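Long-range contact in DNA polymerase (Pyrobaculum calidifontis, PDB 5MDN), which probably catalyses template-directed DNA synthesis from deoxyribonucleoside triphosphates, as a family B DNA polymerase of a hyperthermophilic archaeon: residues E375-E387 and F468-R480. Numbering follows the deposited sequence.
Sequences EWMLLRYAYRMGE and FIPAVLKHLVELR
Y381 and V472 meet at the centre of a mostly apolar helix-helix contact within the family B polymerase region, away from the magnesium sites. Helices 370-384 and 468-486 cross nearly perpendicularly; the axes of their segments here make an angle of 100° and come within 10.9 Å. V472 CG1 sits over the middle of one face of the Y381 ring, a CH-pi contact with 3.9 Å from CG1 to the ring centroid. V472 CG2 packs against Y381 CB and CG. The tyrosine hydroxyl goes further and hydrogen-bonds H475, with Y381 OH 2.8 Å from H475 ND1. Both atoms lie near the plane of the partner ring, and the two ring planes are turned 74° apart.

F468 gives the largest single share of the contact. With CG anti to the backbone N (chi1 174°), the F468 side chain reaches helix 370-384 and turns its edge to the backbone there, with F468 CZ 3.6 Å from L378 O. M385 SD meets the same ring at its edge, a Met-aromatic contact. M385 CE continues to A471 CB. On the other flank, the tips of M377 and L476 meet, and L378 CD1 touches I469 CD1 at 3.9 Å. M514 of helix 514-519 packs on both L378 and I469.

With an alanine here in place of Y381, H475 ND1 would probably lose this partner and V472 the ring it packs on. The two helices are thus held mainly by apolar packing, and the Y381-H475 bond adds one polar link.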
ATOM      1  N   GLU A 375      -9.649   6.516   6.926  1.00 48.74           N
ATOM      2  CA  GLU A 375     -10.908   7.235   6.768  1.00 47.81           C
ATOM      3  C   GLU A 375     -12.101   6.289   6.698  1.00 48.05           C
ATOM      4  O   GLU A 375     -13.189   6.633   7.173  1.00 51.80           O
ATOM      5  CB  GLU A 375     -10.841   8.121   5.528  1.00 47.75           C
ATOM      6  CG  GLU A 375     -11.850   9.241   5.522  1.00 49.57           C
ATOM      7  CD  GLU A 375     -11.449  10.359   4.583  1.00 54.99           C
ATOM      8  OE1 GLU A 375     -11.499  10.151   3.352  1.00 60.13           O
ATOM      9  OE2 GLU A 375     -11.078  11.444   5.076  1.00 56.83           O
ATOM     10  N   TRP A 376     -11.924   5.099   6.121  1.00 47.80           N
ATOM     11  CA  TRP A 376     -12.990   4.104   6.138  1.00 49.08           C
ATOM     12  C   TRP A 376     -13.216   3.522   7.526  1.00 48.56           C
ATOM     13  O   TRP A 376     -14.318   3.041   7.811  1.00 49.83           O
ATOM     14  CB  TRP A 376     -12.687   2.982   5.143  1.00 50.78           C
ATOM     15  CG  TRP A 376     -13.073   3.328   3.740  1.00 52.44           C
ATOM     16  CD1 TRP A 376     -12.237   3.512   2.676  1.00 52.42           C
ATOM     17  CD2 TRP A 376     -14.401   3.545   3.249  1.00 51.49           C
ATOM     18  NE1 TRP A 376     -12.965   3.825   1.552  1.00 52.53           N
ATOM     19  CE2 TRP A 376     -14.296   3.851   1.878  1.00 51.01           C
ATOM     20  CE3 TRP A 376     -15.669   3.507   3.836  1.00 52.15           C
ATOM     21  CZ2 TRP A 376     -15.410   4.117   1.085  1.00 52.59           C
ATOM     22  CZ3 TRP A 376     -16.773   3.772   3.049  1.00 52.06           C
ATOM     23  CH2 TRP A 376     -16.638   4.074   1.690  1.00 53.17           C
ATOM     24  N   MET A 377     -12.201   3.549   8.391  1.00 48.12           N
ATOM     25  CA  MET A 377     -12.409   3.184   9.789  1.00 48.34           C
ATOM     26  C   MET A 377     -13.216   4.251  10.516  1.00 48.38           C
ATOM     27  O   MET A 377     -14.179   3.939  11.226  1.00 49.35           O
ATOM     28  CB  MET A 377     -11.066   2.964  10.483  1.00 48.54           C
ATOM     29  CG  MET A 377     -11.184   2.371  11.878  1.00 48.23           C
ATOM     30  SD  MET A 377      -9.586   1.953  12.598  1.00 50.30           S
ATOM     31  CE  MET A 377      -8.844   3.577  12.713  1.00 51.71           C
ATOM     32  N   LEU A 378     -12.825   5.521  10.361  1.00 49.63           N
ATOM     33  CA  LEU A 378     -13.511   6.602  11.062  1.00 48.50           C
ATOM     34  C   LEU A 378     -14.967   6.725  10.628  1.00 48.60           C
ATOM     35  O   LEU A 378     -15.824   7.082  11.443  1.00 48.57           O
ATOM     36  CB  LEU A 378     -12.772   7.922  10.845  1.00 48.17           C
ATOM     37  CG  LEU A 378     -11.361   7.985  11.436  1.00 48.59           C
ATOM     38  CD1 LEU A 378     -10.714   9.330  11.155  1.00 48.43           C
ATOM     39  CD2 LEU A 378     -11.390   7.698  12.930  1.00 47.53           C
ATOM     40  N   LEU A 379     -15.265   6.439   9.355  1.00 47.96           N
ATOM     41  CA  LEU A 379     -16.658   6.413   8.916  1.00 47.69           C
ATOM     42  C   LEU A 379     -17.445   5.343   9.657  1.00 49.57           C
ATOM     43  O   LEU A 379     -18.612   5.549  10.008  1.00 52.24           O
ATOM     44  CB  LEU A 379     -16.742   6.163   7.412  1.00 48.30           C
ATOM     45  CG  LEU A 379     -16.338   7.251   6.424  1.00 48.63           C
ATOM     46  CD1 LEU A 379     -16.548   6.723   5.021  1.00 50.93           C
ATOM     47  CD2 LEU A 379     -17.142   8.511   6.655  1.00 49.15           C
ATOM     48  N   ARG A 380     -16.820   4.190   9.904  1.00 45.48           N
ATOM     49  CA  ARG A 380     -17.490   3.125  10.640  1.00 45.89           C
ATOM     50  C   ARG A 380     -17.727   3.531  12.089  1.00 46.65           C
ATOM     51  O   ARG A 380     -18.811   3.302  12.634  1.00 50.39           O
ATOM     52  CB  ARG A 380     -16.665   1.839  10.562  1.00 46.03           C
ATOM     53  CG  ARG A 380     -17.451   0.565  10.824  1.00 47.94           C
ATOM     54  CD  ARG A 380     -16.586  -0.663  10.596  1.00 51.13           C
ATOM     55  NE  ARG A 380     -16.563  -1.067   9.193  1.00 52.54           N
ATOM     56  CZ  ARG A 380     -17.265  -2.083   8.697  1.00 52.69           C
ATOM     57  NH1 ARG A 380     -18.046  -2.801   9.491  1.00 51.80           N
ATOM     58  NH2 ARG A 380     -17.184  -2.383   7.408  1.00 53.83           N
ATOM     59  N   TYR A 381     -16.719   4.127  12.729  1.00 50.53           N
ATOM     60  CA  TYR A 381     -16.897   4.636  14.086  1.00 49.88           C
ATOM     61  C   TYR A 381     -17.910   5.774  14.124  1.00 51.97           C
ATOM     62  O   TYR A 381     -18.729   5.853  15.047  1.00 55.22           O
ATOM     63  CB  TYR A 381     -15.557   5.099  14.661  1.00 48.72           C
ATOM     64  CG  TYR A 381     -14.740   3.992  15.291  1.00 49.31           C
ATOM     65  CD1 TYR A 381     -14.971   3.596  16.603  1.00 51.46           C
ATOM     66  CD2 TYR A 381     -13.736   3.348  14.580  1.00 50.60           C
ATOM     67  CE1 TYR A 381     -14.227   2.587  17.187  1.00 51.59           C
ATOM     68  CE2 TYR A 381     -12.987   2.336  15.156  1.00 52.28           C
ATOM     69  CZ  TYR A 381     -13.238   1.961  16.460  1.00 52.13           C
ATOM     70  OH  TYR A 381     -12.498   0.956  17.035  1.00 52.61           O
ATOM     71  N   ALA A 382     -17.852   6.680  13.142  1.00 49.10           N
ATOM     72  CA  ALA A 382     -18.780   7.807  13.114  1.00 51.41           C
ATOM     73  C   ALA A 382     -20.232   7.352  13.062  1.00 54.03           C
ATOM     74  O   ALA A 382     -21.111   8.029  13.609  1.00 54.36           O
ATOM     75  CB  ALA A 382     -18.470   8.715  11.924  1.00 50.12           C
ATOM     76  N   TYR A 383     -20.511   6.218  12.411  1.00 52.33           N
ATOM     77  CA  TYR A 383     -21.886   5.735  12.339  1.00 53.43           C
ATOM     78  C   TYR A 383     -22.384   5.287  13.709  1.00 58.63           C
ATOM     79  O   TYR A 383     -23.435   5.741  14.179  1.00 59.87           O
ATOM     80  CB  TYR A 383     -22.007   4.598  11.328  1.00 50.97           C
ATOM     81  CG  TYR A 383     -23.418   4.067  11.232  1.00 49.02           C
ATOM     82  CD1 TYR A 383     -24.404   4.789  10.573  1.00 48.49           C
ATOM     83  CD2 TYR A 383     -23.771   2.864  11.824  1.00 48.24           C
ATOM     84  CE1 TYR A 383     -25.701   4.320  10.494  1.00 49.77           C
ATOM     85  CE2 TYR A 383     -25.065   2.385  11.750  1.00 49.71           C
ATOM     86  CZ  TYR A 383     -26.027   3.118  11.083  1.00 48.85           C
ATOM     87  OH  TYR A 383     -27.319   2.650  11.003  1.00 46.71           O
ATOM     88  N   ARG A 384     -21.644   4.389  14.366  1.00 53.56           N
ATOM     89  CA  ARG A 384     -22.091   3.866  15.652  1.00 56.08           C
ATOM     90  C   ARG A 384     -22.045   4.903  16.764  1.00 52.87           C
ATOM     91  O   ARG A 384     -22.566   4.640  17.852  1.00 52.92           O
ATOM     92  CB  ARG A 384     -21.253   2.650  16.049  1.00 59.07           C
ATOM     93  CG  ARG A 384     -21.389   1.470  15.106  1.00 67.15           C
ATOM     94  CD  ARG A 384     -22.844   1.053  14.996  1.00 72.68           C
ATOM     95  NE  ARG A 384     -23.030  -0.139  14.176  1.00 73.77           N
ATOM     96  CZ  ARG A 384     -24.212  -0.694  13.939  1.00 77.74           C
ATOM     97  NH1 ARG A 384     -25.307  -0.159  14.463  1.00 78.64           N
ATOM     98  NH2 ARG A 384     -24.304  -1.781  13.186  1.00 76.39           N
ATOM     99  N   MET A 385     -21.432   6.060  16.527  1.00 54.34           N
ATOM    100  CA  MET A 385     -21.490   7.174  17.460  1.00 53.85           C
ATOM    101  C   MET A 385     -22.544   8.202  17.074  1.00 55.19           C
ATOM    102  O   MET A 385     -22.691   9.212  17.769  1.00 59.80           O
ATOM    103  CB  MET A 385     -20.118   7.845  17.573  1.00 55.35           C
ATOM    104  CG  MET A 385     -19.046   6.946  18.172  1.00 56.65           C
ATOM    105  SD  MET A 385     -17.429   7.734  18.282  1.00 59.35           S
ATOM    106  CE  MET A 385     -16.469   6.414  19.022  1.00 58.53           C
ATOM    107  N   GLY A 386     -23.276   7.969  15.988  1.00 57.29           N
ATOM    108  CA  GLY A 386     -24.312   8.892  15.567  1.00 55.21           C
ATOM    109  C   GLY A 386     -23.799  10.192  14.990  1.00 56.07           C
ATOM    110  O   GLY A 386     -24.479  11.218  15.095  1.00 57.20           O
ATOM    111  N   GLU A 387     -22.619  10.179  14.376  1.00 57.28           N
ATOM    112  CA  GLU A 387     -21.988  11.379  13.846  1.00 59.47           C
ATOM    113  C   GLU A 387     -22.050  11.373  12.326  1.00 59.00           C
ATOM    114  O   GLU A 387     -21.665  10.386  11.689  1.00 58.13           O
ATOM    115  CB  GLU A 387     -20.532  11.479  14.304  1.00 64.27           C
ATOM    116  CG  GLU A 387     -20.006  12.902  14.378  1.00 67.41           C
ATOM    117  CD  GLU A 387     -20.009  13.446  15.793  1.00 72.57           C
ATOM    118  OE1 GLU A 387     -19.956  12.630  16.737  1.00 73.51           O
ATOM    119  OE2 GLU A 387     -20.072  14.684  15.960  1.00 76.79           O
ATOM    120  N   PHE A 468     -14.219  13.221  19.206  1.00 49.83           N
ATOM    121  CA  PHE A 468     -14.437  12.070  18.334  1.00 50.91           C
ATOM    122  C   PHE A 468     -13.154  11.273  18.135  1.00 49.15           C
ATOM    123  O   PHE A 468     -13.125  10.059  18.363  1.00 49.04           O
ATOM    124  CB  PHE A 468     -15.002  12.529  16.990  1.00 50.31           C
ATOM    125  CG  PHE A 468     -15.124  11.425  15.979  1.00 49.43           C
ATOM    126  CD1 PHE A 468     -15.851  10.282  16.267  1.00 48.85           C
ATOM    127  CD2 PHE A 468     -14.511  11.530  14.741  1.00 50.42           C
ATOM    128  CE1 PHE A 468     -15.964   9.263  15.339  1.00 48.98           C
ATOM    129  CE2 PHE A 468     -14.621  10.515  13.809  1.00 49.71           C
ATOM    130  CZ  PHE A 468     -15.347   9.381  14.108  1.00 49.98           C
ATOM    131  N   ILE A 469     -12.080  11.943  17.702  1.00 50.84           N
ATOM    132  CA  ILE A 469     -10.819  11.233  17.464  1.00 50.13           C
ATOM    133  C   ILE A 469     -10.256  10.630  18.740  1.00 47.21           C
ATOM    134  O   ILE A 469      -9.815   9.471  18.704  1.00 47.91           O
ATOM    135  CB  ILE A 469      -9.824  12.153  16.736  1.00 50.67           C
ATOM    136  CG1 ILE A 469     -10.384  12.570  15.376  1.00 51.03           C
ATOM    137  CG2 ILE A 469      -8.480  11.457  16.567  1.00 50.91           C
ATOM    138  CD1 ILE A 469     -10.664  11.406  14.450  1.00 50.92           C
ATOM    139  N   PRO A 470     -10.222  11.323  19.887  1.00 50.24           N
ATOM    140  CA  PRO A 470      -9.786  10.635  21.113  1.00 49.83           C
ATOM    141  C   PRO A 470     -10.638   9.426  21.459  1.00 50.55           C
ATOM    142  O   PRO A 470     -10.092   8.382  21.834  1.00 49.75           O
ATOM    143  CB  PRO A 470      -9.889  11.730  22.181  1.00 50.69           C
ATOM    144  CG  PRO A 470      -9.699  12.993  21.431  1.00 51.02           C
ATOM    145  CD  PRO A 470     -10.375  12.775  20.110  1.00 51.29           C
ATOM    146  N   ALA A 471     -11.962   9.525  21.311  1.00 49.13           N
ATOM    147  CA  ALA A 471     -12.829   8.394  21.625  1.00 51.46           C
ATOM    148  C   ALA A 471     -12.487   7.174  20.776  1.00 52.46           C
ATOM    149  O   ALA A 471     -12.554   6.037  21.257  1.00 52.23           O
ATOM    150  CB  ALA A 471     -14.295   8.786  21.437  1.00 53.07           C
ATOM    151  N   VAL A 472     -12.124   7.390  19.509  1.00 52.00           N
ATOM    152  CA  VAL A 472     -11.772   6.277  18.628  1.00 51.71           C
ATOM    153  C   VAL A 472     -10.454   5.648  19.061  1.00 52.11           C
ATOM    154  O   VAL A 472     -10.331   4.420  19.152  1.00 53.76           O
ATOM    155  CB  VAL A 472     -11.714   6.752  17.166  1.00 51.56           C
ATOM    156  CG1 VAL A 472     -11.180   5.646  16.272  1.00 51.90           C
ATOM    157  CG2 VAL A 472     -13.089   7.206  16.705  1.00 53.15           C
ATOM    158  N   LEU A 473      -9.449   6.482  19.334  1.00 49.21           N
ATOM    159  CA  LEU A 473      -8.161   5.966  19.781  1.00 49.70           C
ATOM    160  C   LEU A 473      -8.298   5.228  21.104  1.00 52.95           C
ATOM    161  O   LEU A 473      -7.686   4.172  21.298  1.00 52.67           O
ATOM    162  CB  LEU A 473      -7.163   7.111  19.921  1.00 47.14           C
ATOM    163  CG  LEU A 473      -6.852   7.845  18.622  1.00 48.19           C
ATOM    164  CD1 LEU A 473      -6.171   9.176  18.904  1.00 48.71           C
ATOM    165  CD2 LEU A 473      -6.001   6.976  17.719  1.00 49.43           C
ATOM    166  N   LYS A 474      -9.083   5.782  22.035  1.00 53.12           N
ATOM    167  CA  LYS A 474      -9.318   5.110  23.313  1.00 55.28           C
ATOM    168  C   LYS A 474      -9.862   3.703  23.103  1.00 52.33           C
ATOM    169  O   LYS A 474      -9.491   2.769  23.823  1.00 49.10           O
ATOM    170  CB  LYS A 474     -10.282   5.930  24.175  1.00 61.07           C
ATOM    171  CG  LYS A 474      -9.723   7.263  24.651  1.00 67.14           C
ATOM    172  CD  LYS A 474     -10.606   7.951  25.670  1.00 69.68           C
ATOM    173  CE  LYS A 474     -10.039   9.320  25.985  1.00 72.48           C
ATOM    174  NZ  LYS A 474     -10.923  10.064  26.915  1.00 74.77           N
ATOM    175  N   HIS A 475     -10.749   3.535  22.122  1.00 57.15           N
ATOM    176  CA  HIS A 475     -11.309   2.218  21.834  1.00 57.89           C
ATOM    177  C   HIS A 475     -10.270   1.301  21.198  1.00 53.68           C
ATOM    178  O   HIS A 475     -10.201   0.110  21.527  1.00 50.69           O
ATOM    179  CB  HIS A 475     -12.533   2.370  20.936  1.00 59.81           C
ATOM    180  CG  HIS A 475     -13.330   1.115  20.778  1.00 65.36           C
ATOM    181  ND1 HIS A 475     -13.162   0.259  19.712  1.00 69.94           N
ATOM    182  CD2 HIS A 475     -14.297   0.569  21.552  1.00 67.81           C
ATOM    183  CE1 HIS A 475     -13.997  -0.758  19.832  1.00 71.77           C
ATOM    184  NE2 HIS A 475     -14.694  -0.596  20.941  1.00 69.56           N
ATOM    185  N   LEU A 476      -9.465   1.833  20.273  1.00 53.29           N
ATOM    186  CA  LEU A 476      -8.403   1.034  19.667  1.00 52.76           C
ATOM    187  C   LEU A 476      -7.386   0.590  20.710  1.00 52.45           C
ATOM    188  O   LEU A 476      -6.916  -0.553  20.682  1.00 50.29           O
ATOM    189  CB  LEU A 476      -7.717   1.826  18.554  1.00 52.85           C
ATOM    190  CG  LEU A 476      -8.535   2.113  17.293  1.00 52.14           C
ATOM    191  CD1 LEU A 476      -7.751   2.991  16.329  1.00 51.20           C
ATOM    192  CD2 LEU A 476      -8.956   0.815  16.623  1.00 51.35           C
ATOM    193  N   VAL A 477      -7.029   1.484  21.637  1.00 55.84           N
ATOM    194  CA  VAL A 477      -6.097   1.127  22.704  1.00 56.30           C
ATOM    195  C   VAL A 477      -6.686   0.026  23.580  1.00 60.54           C
ATOM    196  O   VAL A 477      -5.995  -0.931  23.950  1.00 65.98           O
ATOM    197  CB  VAL A 477      -5.722   2.373  23.526  1.00 53.71           C
ATOM    198  CG1 VAL A 477      -4.928   1.980  24.760  1.00 54.35           C
ATOM    199  CG2 VAL A 477      -4.928   3.350  22.673  1.00 52.65           C
ATOM    200  N   GLU A 478      -7.972   0.142  23.926  1.00 60.63           N
ATOM    201  CA  GLU A 478      -8.612  -0.873  24.758  1.00 64.13           C
ATOM    202  C   GLU A 478      -8.662  -2.220  24.045  1.00 59.99           C
ATOM    203  O   GLU A 478      -8.356  -3.260  24.639  1.00 55.76           O
ATOM    204  CB  GLU A 478     -10.021  -0.425  25.142  1.00 72.44           C
ATOM    205  CG  GLU A 478     -10.613  -1.181  26.323  1.00 77.26           C
ATOM    206  CD  GLU A 478     -11.999  -0.688  26.695  1.00 84.35           C
ATOM    207  OE1 GLU A 478     -12.804  -0.431  25.773  1.00 83.89           O
ATOM    208  OE2 GLU A 478     -12.286  -0.566  27.903  1.00 91.62           O
ATOM    209  N   LEU A 479      -9.073  -2.220  22.772  1.00 61.27           N
ATOM    210  CA  LEU A 479      -9.113  -3.456  21.993  1.00 61.67           C
ATOM    211  C   LEU A 479      -7.754  -4.144  21.978  1.00 60.22           C
ATOM    212  O   LEU A 479      -7.654  -5.353  22.218  1.00 61.92           O
ATOM    213  CB  LEU A 479      -9.572  -3.165  20.565  1.00 63.64           C
ATOM    214  CG  LEU A 479     -11.043  -2.836  20.319  1.00 64.52           C
ATOM    215  CD1 LEU A 479     -11.230  -2.458  18.860  1.00 63.30           C
ATOM    216  CD2 LEU A 479     -11.937  -4.004  20.697  1.00 66.24           C
ATOM    217  N   ARG A 480      -6.692  -3.384  21.700  1.00 60.71           N
ATOM    218  CA  ARG A 480      -5.354  -3.964  21.660  1.00 63.77           C
ATOM    219  C   ARG A 480      -4.922  -4.460  23.033  1.00 66.99           C
ATOM    220  O   ARG A 480      -4.355  -5.551  23.154  1.00 67.47           O
ATOM    221  CB  ARG A 480      -4.358  -2.935  21.126  1.00 63.02           C
ATOM    222  CG  ARG A 480      -2.980  -3.493  20.836  1.00 62.34           C
ATOM    223  CD  ARG A 480      -2.000  -2.369  20.562  1.00 63.88           C
ATOM    224  NE  ARG A 480      -0.614  -2.807  20.686  1.00 63.50           N
ATOM    225  CZ  ARG A 480       0.431  -1.985  20.681  1.00 62.83           C
ATOM    226  NH1 ARG A 480       0.250  -0.676  20.569  1.00 65.11           N
ATOM    227  NH2 ARG A 480       1.658  -2.473  20.796  1.00 64.97           N
TER